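Local coordinates for protein ferulic acid decarboxylase 1 (PDB 4ZAD) that probably catalyses the reversible decarboxylation of cinnamic, coumaric and ferulic acids to vinyl aromatics, using a prenylated flavin mononucleotide cofactor together with manganese, at residues Val338-Leu352 with Leu392-Val406. Numbering follows the deposited sequence.
With 4LU (1-deoxy-5-O-phosphono-1-(3,3,4,5-tetramethyl-9,11-dioxo-2,3,8,9,10,11-hexahydro-7H-quinolino[1,8-fg]pteridin-12-ium-7-y l)-D-ribitol), chain E.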
loop_
_atom_site.group_PDB
_atom_site.type_symbol
_atom_site.label_atom_id
_atom_site.label_comp_id
_atom_site.label_asym_id
_atom_site.label_seq_id
_atom_site.Cartn_x
_atom_site.Cartn_y
_atom_site.Cartn_z
ATOM N N VAL A 338 -18.374 -8.938 1.891
ATOM C CA VAL A 338 -18.267 -9.266 0.473
ATOM C C VAL A 338 -17.268 -10.388 0.279
ATOM O O VAL A 338 -17.524 -11.306 -0.478
ATOM C CB VAL A 338 -17.871 -8.079 -0.423
ATOM C CG1 VAL A 338 -17.294 -8.586 -1.710
ATOM C CG2 VAL A 338 -19.093 -7.225 -0.704
ATOM N N SER A 339 -16.142 -10.313 0.985
ATOM C CA SER A 339 -15.089 -11.336 0.880
ATOM C C SER A 339 -15.599 -12.708 1.285
ATOM O O SER A 339 -15.336 -13.685 0.599
ATOM C CB SER A 339 -13.880 -10.994 1.760
ATOM O OG SER A 339 -13.311 -9.799 1.340
ATOM N N ALA A 340 -16.302 -12.749 2.418
ATOM C CA ALA A 340 -16.872 -13.969 2.928
ATOM C C ALA A 340 -17.911 -14.531 1.968
ATOM O O ALA A 340 -17.830 -15.694 1.601
ATOM C CB ALA A 340 -17.469 -13.750 4.279
ATOM N N GLU A 341 -18.870 -13.738 1.524
ATOM C CA GLU A 341 -19.807 -14.318 0.579
ATOM C C GLU A 341 -19.109 -14.772 -0.725
ATOM O O GLU A 341 -19.459 -15.805 -1.272
ATOM C CB GLU A 341 -20.977 -13.404 0.291
ATOM C CG GLU A 341 -22.062 -14.008 -0.634
ATOM C CD GLU A 341 -22.981 -15.040 0.022
ATOM O OE1 GLU A 341 -22.681 -15.537 1.125
ATOM O OE2 GLU A 341 -24.020 -15.379 -0.591
ATOM N N THR A 342 -18.112 -14.047 -1.216
ATOM C CA THR A 342 -17.485 -14.445 -2.458
ATOM C C THR A 342 -16.694 -15.758 -2.274
ATOM O O THR A 342 -16.588 -16.591 -3.199
ATOM C CB THR A 342 -16.607 -13.347 -3.018
ATOM O OG1 THR A 342 -17.355 -12.120 -3.075
ATOM C CG2 THR A 342 -16.116 -13.724 -4.419
ATOM N N LYS A 343 -16.169 -15.959 -1.063
ATOM C CA LYS A 343 -15.472 -17.211 -0.756
ATOM C C LYS A 343 -16.514 -18.318 -0.822
ATOM O O LYS A 343 -16.304 -19.298 -1.477
ATOM C CB LYS A 343 -14.841 -17.189 0.636
ATOM C CG LYS A 343 -13.494 -17.819 0.734
ATOM C CD LYS A 343 -13.453 -19.337 0.542
ATOM C CE LYS A 343 -12.229 -19.973 1.364
ATOM N NZ LYS A 343 -12.138 -19.507 2.854
ATOM N N TYR A 344 -17.655 -18.128 -0.165
ATOM C CA TYR A 344 -18.658 -19.152 -0.184
ATOM C C TYR A 344 -19.025 -19.493 -1.619
ATOM O O TYR A 344 -18.872 -20.623 -2.042
ATOM C CB TYR A 344 -19.902 -18.826 0.649
ATOM C CG TYR A 344 -20.893 -19.968 0.553
ATOM C CD1 TYR A 344 -20.652 -21.197 1.197
ATOM C CD2 TYR A 344 -22.007 -19.874 -0.264
ATOM C CE1 TYR A 344 -21.530 -22.275 1.044
ATOM C CE2 TYR A 344 -22.876 -20.937 -0.417
ATOM C CZ TYR A 344 -22.638 -22.123 0.232
ATOM O OH TYR A 344 -23.542 -23.159 0.068
ATOM N N LEU A 345 -19.478 -18.510 -2.376
ATOM C CA LEU A 345 -19.900 -18.754 -3.739
ATOM C C LEU A 345 -18.838 -19.446 -4.606
ATOM O O LEU A 345 -19.168 -20.261 -5.453
ATOM C CB LEU A 345 -20.365 -17.434 -4.374
ATOM C CG LEU A 345 -21.712 -16.926 -3.862
ATOM C CD1 LEU A 345 -22.139 -15.641 -4.551
ATOM C CD2 LEU A 345 -22.754 -18.019 -4.130
ATOM N N ILE A 346 -17.565 -19.145 -4.377
ATOM C CA ILE A 346 -16.460 -19.649 -5.216
ATOM C C ILE A 346 -16.219 -21.139 -4.942
ATOM O O ILE A 346 -16.036 -21.952 -5.830
ATOM C CB ILE A 346 -15.186 -18.822 -4.947
ATOM C CG1 ILE A 346 -15.213 -17.541 -5.760
ATOM C CG2 ILE A 346 -13.976 -19.561 -5.313
ATOM C CD1 ILE A 346 -13.942 -16.661 -5.625
ATOM N N SER A 347 -16.127 -21.439 -3.671
ATOM C CA SER A 347 -16.401 -22.741 -3.069
ATOM C C SER A 347 -17.336 -23.692 -3.793
ATOM O O SER A 347 -17.153 -24.880 -3.787
ATOM C CB SER A 347 -17.082 -22.395 -1.776
ATOM O OG SER A 347 -17.409 -23.497 -1.020
ATOM N N GLN A 348 -18.400 -23.158 -4.345
ATOM C CA GLN A 348 -19.401 -23.966 -4.982
ATOM C C GLN A 348 -19.179 -24.013 -6.476
ATOM O O GLN A 348 -19.955 -24.647 -7.160
ATOM C CB GLN A 348 -20.780 -23.389 -4.686
ATOM C CG GLN A 348 -21.161 -23.474 -3.241
ATOM C CD GLN A 348 -21.383 -24.909 -2.775
ATOM O OE1 GLN A 348 -20.650 -25.415 -1.923
ATOM N NE2 GLN A 348 -22.394 -25.572 -3.340
ATOM N N HIS A 349 -18.135 -23.337 -6.976
ATOM C CA HIS A 349 -17.813 -23.315 -8.404
ATOM C C HIS A 349 -16.927 -24.476 -8.725
ATOM O O HIS A 349 -15.831 -24.574 -8.158
ATOM C CB HIS A 349 -17.077 -22.053 -8.799
ATOM C CG HIS A 349 -17.117 -21.765 -10.265
ATOM N ND1 HIS A 349 -16.234 -22.319 -11.157
ATOM C CD2 HIS A 349 -17.943 -20.971 -10.993
ATOM C CE1 HIS A 349 -16.505 -21.872 -12.372
ATOM N NE2 HIS A 349 -17.539 -21.052 -12.302
ATOM N N PRO A 350 -17.370 -25.349 -9.657
ATOM C CA PRO A 350 -16.637 -26.610 -9.898
ATOM C C PRO A 350 -15.162 -26.441 -10.275
ATOM O O PRO A 350 -14.377 -27.308 -9.964
ATOM C CB PRO A 350 -17.442 -27.310 -11.022
ATOM C CG PRO A 350 -18.357 -26.273 -11.595
ATOM C CD PRO A 350 -18.596 -25.255 -10.478
ATOM N N VAL A 351 -14.802 -25.344 -10.924
ATOM C CA VAL A 351 -13.401 -25.088 -11.306
ATOM C C VAL A 351 -12.656 -24.242 -10.267
ATOM O O VAL A 351 -11.579 -24.624 -9.776
ATOM C CB VAL A 351 -13.335 -24.348 -12.652
ATOM C CG1 VAL A 351 -11.910 -23.965 -12.965
ATOM C CG2 VAL A 351 -13.937 -25.208 -13.781
ATOM N N LEU A 352 -13.255 -23.088 -9.957
ATOM C CA LEU A 352 -12.686 -22.068 -9.061
ATOM C C LEU A 352 -12.488 -22.586 -7.623
ATOM O O LEU A 352 -11.560 -22.177 -6.945
ATOM C CB LEU A 352 -13.557 -20.772 -9.107
ATOM C CG LEU A 352 -13.109 -19.609 -10.006
ATOM C CD1 LEU A 352 -12.316 -20.136 -11.145
ATOM C CD2 LEU A 352 -14.255 -18.711 -10.533
ATOM N N LEU A 392 -12.715 -16.315 -17.089
ATOM C CA LEU A 392 -13.551 -17.102 -16.196
ATOM C C LEU A 392 -13.865 -16.392 -14.891
ATOM O O LEU A 392 -15.011 -16.400 -14.470
ATOM C CB LEU A 392 -12.902 -18.436 -15.828
ATOM C CG LEU A 392 -13.889 -19.403 -15.173
ATOM C CD1 LEU A 392 -14.972 -19.687 -16.204
ATOM C CD2 LEU A 392 -13.241 -20.717 -14.723
ATOM N N VAL A 393 -12.848 -15.858 -14.223
ATOM C CA VAL A 393 -13.043 -15.213 -12.947
ATOM C C VAL A 393 -14.005 -14.034 -13.136
ATOM O O VAL A 393 -15.025 -13.958 -12.493
ATOM C CB VAL A 393 -11.673 -14.751 -12.281
ATOM C CG1 VAL A 393 -11.900 -13.726 -11.096
ATOM C CG2 VAL A 393 -10.850 -15.959 -11.812
ATOM N N GLY A 394 -13.705 -13.130 -14.034
ATOM C CA GLY A 394 -14.521 -11.938 -14.142
ATOM C C GLY A 394 -15.943 -12.174 -14.621
ATOM O O GLY A 394 -16.859 -11.459 -14.219
ATOM N N ASP A 395 -16.151 -13.160 -15.490
ATOM C CA ASP A 395 -17.505 -13.459 -15.920
ATOM C C ASP A 395 -18.246 -13.900 -14.680
ATOM O O ASP A 395 -19.391 -13.473 -14.419
ATOM C CB ASP A 395 -17.556 -14.553 -16.992
ATOM C CG ASP A 395 -17.357 -14.003 -18.411
ATOM O OD1 ASP A 395 -17.363 -12.751 -18.599
ATOM O OD2 ASP A 395 -17.191 -14.837 -19.353
ATOM N N PHE A 396 -17.568 -14.712 -13.886
ATOM C CA PHE A 396 -18.201 -15.248 -12.717
ATOM C C PHE A 396 -18.523 -14.211 -11.651
ATOM O O PHE A 396 -19.623 -14.191 -11.147
ATOM C CB PHE A 396 -17.389 -16.355 -12.098
ATOM C CG PHE A 396 -18.088 -17.009 -10.950
ATOM C CD1 PHE A 396 -19.330 -17.619 -11.136
ATOM C CD2 PHE A 396 -17.527 -17.000 -9.672
ATOM C CE1 PHE A 396 -19.998 -18.203 -10.043
ATOM C CE2 PHE A 396 -18.175 -17.583 -8.618
ATOM C CZ PHE A 396 -19.411 -18.185 -8.799
ATOM N N LEU A 397 -17.542 -13.395 -11.304
ATOM C CA LEU A 397 -17.671 -12.415 -10.263
ATOM C C LEU A 397 -18.473 -11.177 -10.713
ATOM O O LEU A 397 -19.213 -10.616 -9.912
ATOM C CB LEU A 397 -16.287 -12.009 -9.750
ATOM C CG LEU A 397 -15.490 -13.119 -9.043
ATOM C CD1 LEU A 397 -14.185 -12.546 -8.464
ATOM C CD2 LEU A 397 -16.266 -13.778 -7.918
ATOM N N PHE A 398 -18.352 -10.765 -11.974
ATOM C CA PHE A 398 -19.029 -9.554 -12.415
ATOM C C PHE A 398 -20.398 -9.790 -13.052
ATOM O O PHE A 398 -21.253 -8.896 -13.006
ATOM C CB PHE A 398 -18.170 -8.739 -13.394
ATOM C CG PHE A 398 -16.854 -8.246 -12.831
ATOM C CD1 PHE A 398 -16.732 -7.852 -11.509
ATOM C CD2 PHE A 398 -15.746 -8.144 -13.652
ATOM C CE1 PHE A 398 -15.517 -7.412 -11.010
ATOM C CE2 PHE A 398 -14.543 -7.678 -13.167
ATOM C CZ PHE A 398 -14.421 -7.335 -11.840
ATOM N N ARG A 399 -20.608 -10.971 -13.642
ATOM C CA ARG A 399 -21.798 -11.181 -14.451
ATOM C C ARG A 399 -22.687 -12.341 -14.054
ATOM O O ARG A 399 -23.837 -12.417 -14.517
ATOM C CB ARG A 399 -21.405 -11.371 -15.904
ATOM C CG ARG A 399 -20.684 -10.202 -16.560
ATOM C CD ARG A 399 -20.708 -10.378 -18.089
ATOM N NE ARG A 399 -19.897 -9.367 -18.761
ATOM C CZ ARG A 399 -20.238 -8.633 -19.838
ATOM N NH1 ARG A 399 -21.422 -8.770 -20.475
ATOM N NH2 ARG A 399 -19.337 -7.755 -20.301
ATOM N N SER A 400 -22.201 -13.263 -13.229
ATOM C CA SER A 400 -23.023 -14.419 -12.933
ATOM C C SER A 400 -24.212 -14.041 -12.057
ATOM O O SER A 400 -24.173 -13.063 -11.282
ATOM C CB SER A 400 -22.216 -15.532 -12.284
ATOM O OG SER A 400 -21.890 -15.245 -10.943
ATOM N N LYS A 401 -25.265 -14.847 -12.173
ATOM C CA LYS A 401 -26.433 -14.720 -11.298
ATOM C C LYS A 401 -26.066 -14.937 -9.845
ATOM O O LYS A 401 -26.812 -14.536 -8.942
ATOM C CB LYS A 401 -27.560 -15.675 -11.731
ATOM C CG LYS A 401 -27.298 -17.179 -11.584
ATOM C CD LYS A 401 -28.670 -17.972 -11.438
ATOM C CE LYS A 401 -28.673 -19.431 -12.036
ATOM N NZ LYS A 401 -27.537 -20.367 -11.599
ATOM N N GLU A 402 -24.942 -15.614 -9.624
ATOM C CA GLU A 402 -24.446 -15.825 -8.260
ATOM C C GLU A 402 -23.889 -14.519 -7.686
ATOM O O GLU A 402 -24.332 -14.092 -6.616
ATOM C CB GLU A 402 -23.356 -16.920 -8.183
ATOM C CG GLU A 402 -23.864 -18.362 -8.298
ATOM C CD GLU A 402 -24.240 -18.790 -9.727
ATOM O OE1 GLU A 402 -23.832 -18.140 -10.724
ATOM O OE2 GLU A 402 -24.989 -19.793 -9.836
ATOM N N CYS A 403 -22.948 -13.900 -8.412
ATOM C CA CYS A 403 -22.149 -12.791 -7.901
ATOM C C CYS A 403 -22.462 -11.372 -8.452
ATOM O O CYS A 403 -21.856 -10.411 -8.028
ATOM C CB CYS A 403 -20.697 -13.098 -8.189
ATOM S SG CYS A 403 -20.190 -14.709 -7.628
ATOM N N TYR A 404 -23.405 -11.248 -9.379
ATOM C CA TYR A 404 -23.690 -9.976 -10.021
ATOM C C TYR A 404 -23.858 -8.835 -9.030
ATOM O O TYR A 404 -23.314 -7.761 -9.240
ATOM C CB TYR A 404 -24.930 -10.081 -10.939
ATOM C CG TYR A 404 -26.249 -9.927 -10.251
ATOM C CD1 TYR A 404 -26.806 -10.989 -9.573
ATOM C CD2 TYR A 404 -26.940 -8.706 -10.262
ATOM C CE1 TYR A 404 -28.036 -10.865 -8.918
ATOM C CE2 TYR A 404 -28.202 -8.576 -9.603
ATOM C CZ TYR A 404 -28.727 -9.660 -8.930
ATOM O OH TYR A 404 -29.930 -9.610 -8.256
ATOM N N LYS A 405 -24.607 -9.079 -7.964
ATOM C CA LYS A 405 -24.774 -8.128 -6.900
ATOM C C LYS A 405 -23.633 -8.184 -5.856
ATOM O O LYS A 405 -23.130 -7.125 -5.380
ATOM C CB LYS A 405 -26.092 -8.410 -6.181
ATOM C CG LYS A 405 -26.193 -7.746 -4.816
ATOM C CD LYS A 405 -27.605 -7.800 -4.230
ATOM C CE LYS A 405 -27.636 -7.159 -2.840
ATOM N NZ LYS A 405 -26.774 -7.891 -1.892
ATOM N N VAL A 406 -23.265 -9.405 -5.459
ATOM C CA VAL A 406 -22.333 -9.595 -4.353
ATOM C C VAL A 406 -21.083 -8.757 -4.591
ATOM O O VAL A 406 -20.666 -7.996 -3.693
ATOM C CB VAL A 406 -21.920 -11.063 -4.175
ATOM C CG1 VAL A 406 -20.658 -11.151 -3.356
ATOM C CG2 VAL A 406 -23.084 -11.918 -3.598
HETATM C C9 4LU E . -22.857 -1.191 5.025
HETATM C C8 4LU E . -22.541 -0.854 6.347
HETATM C C7 4LU E . -22.696 0.461 6.808
HETATM C C10 4LU E . -25.047 0.075 2.339
HETATM C C6 4LU E . -23.125 1.500 5.828
HETATM N N3 4LU E . -26.681 1.738 0.918
HETATM C C2 4LU E . -26.654 0.431 0.630
HETATM C C13 4LU E . -24.604 2.907 7.042
HETATM C C5 4LU E . -23.325 2.894 6.238
HETATM C C1 4LU E . -23.971 3.267 3.840
HETATM O O2 4LU E . -27.402 0.031 -0.273
HETATM N N1 4LU E . -25.841 -0.396 1.331
HETATM C C4 4LU E . -25.905 2.262 1.888
HETATM O O4 4LU E . -26.035 3.500 2.047
HETATM C C4A 4LU E . -25.062 1.459 2.620
HETATM N N5 4LU E . -23.875 2.010 3.510
HETATM C C3 4LU E . -23.724 3.738 5.125
HETATM C C12 4LU E . -22.202 3.473 7.091
HETATM C C5A 4LU E . -23.400 1.087 4.426
HETATM C C7M 4LU E . -22.394 0.866 8.227
HETATM C C8M 4LU E . -22.087 -1.977 7.244
HETATM C C9A 4LU E . -23.432 -0.291 4.114
HETATM N N10 4LU E . -24.253 -0.783 3.039
HETATM C "C1'" 4LU E . -23.878 -1.994 2.297
HETATM C "C2'" 4LU E . -24.957 -3.049 2.541
HETATM O "O2'" 4LU E . -25.229 -3.107 3.956
HETATM C "C3'" 4LU E . -24.562 -4.428 1.998
HETATM O "O3'" 4LU E . -24.415 -4.365 0.564
HETATM C "C4'" 4LU E . -25.593 -5.519 2.359
HETATM O "O4'" 4LU E . -25.355 -6.680 1.559
HETATM C "C5'" 4LU E . -27.034 -5.057 2.081
HETATM O "O5'" 4LU E . -28.008 -6.047 2.343
HETATM P P 4LU E . -28.738 -6.879 1.204
HETATM O O2P 4LU E . -29.785 -7.567 2.080
HETATM O O3P 4LU E . -27.606 -7.755 0.625
HETATM O O1P 4LU E . -29.268 -5.870 0.208
#
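His349 and Phe396 form the aromatic centre of this contact, a T-shaped pair in which the imidazole edge points into one face of the phenyl ring, with centroids 4.6 Å apart and planes at 65°. His349 CD2 does the touching, 3.6 Å from Phe396 CE1, while Cys403 SG of the same segment as Phe396 lies against the opposite face, so the phenyl ring is sandwiched. The far side of the imidazole is engaged too: ND1 accepts weak bonds from the backbone N of Val351 and Leu352, capping the turn that leads into helix 352-355 and probably limiting the ring's rotation.

Apolar packing extends in both directions from this pair. Leu392 CD2 rests against Leu352 CD1, at 3.7 Å, and Val351 CG1; Leu352 CD2 reaches Phe396 CD2 while also covering the centre of one imidazole face. Ile346 CG1 meets the phenyl edge at CE2. Leu345 leans on the loop after helix 392-399, its CD1 3.8 Å from Cys403 SG and close to Val406 CG2. Val406 holds CG1 opposite its own backbone N (chi1 162°), which brings that methyl 3.5 Å from Thr342 OG1 and the other against Glu341 CG.

No hydrogen bond spans the two segments; several polar side chains bond within their own segment. Thr342 OG1 donates to Val338 O (2.7 Å), and Ser400 OG bonds to Phe396 O and accepts from Cys403 N, an ST motif shaping the loop. Glu341 instead forms a salt bridge with Arg110, outside both segments. Beside Val406, Lys405 NZ donates to phosphate oxygen O3P of the prenylated flavin (2.7 Å).

The axes of helical segments 338-347 and 392-399 cross at 121°, 11.7 Å apart at closest approach, within the C-terminal domain; strand 356-360 packs on Ile346, strand 412-417 on Val393 and Leu397, and helix 99-108 on Ala340.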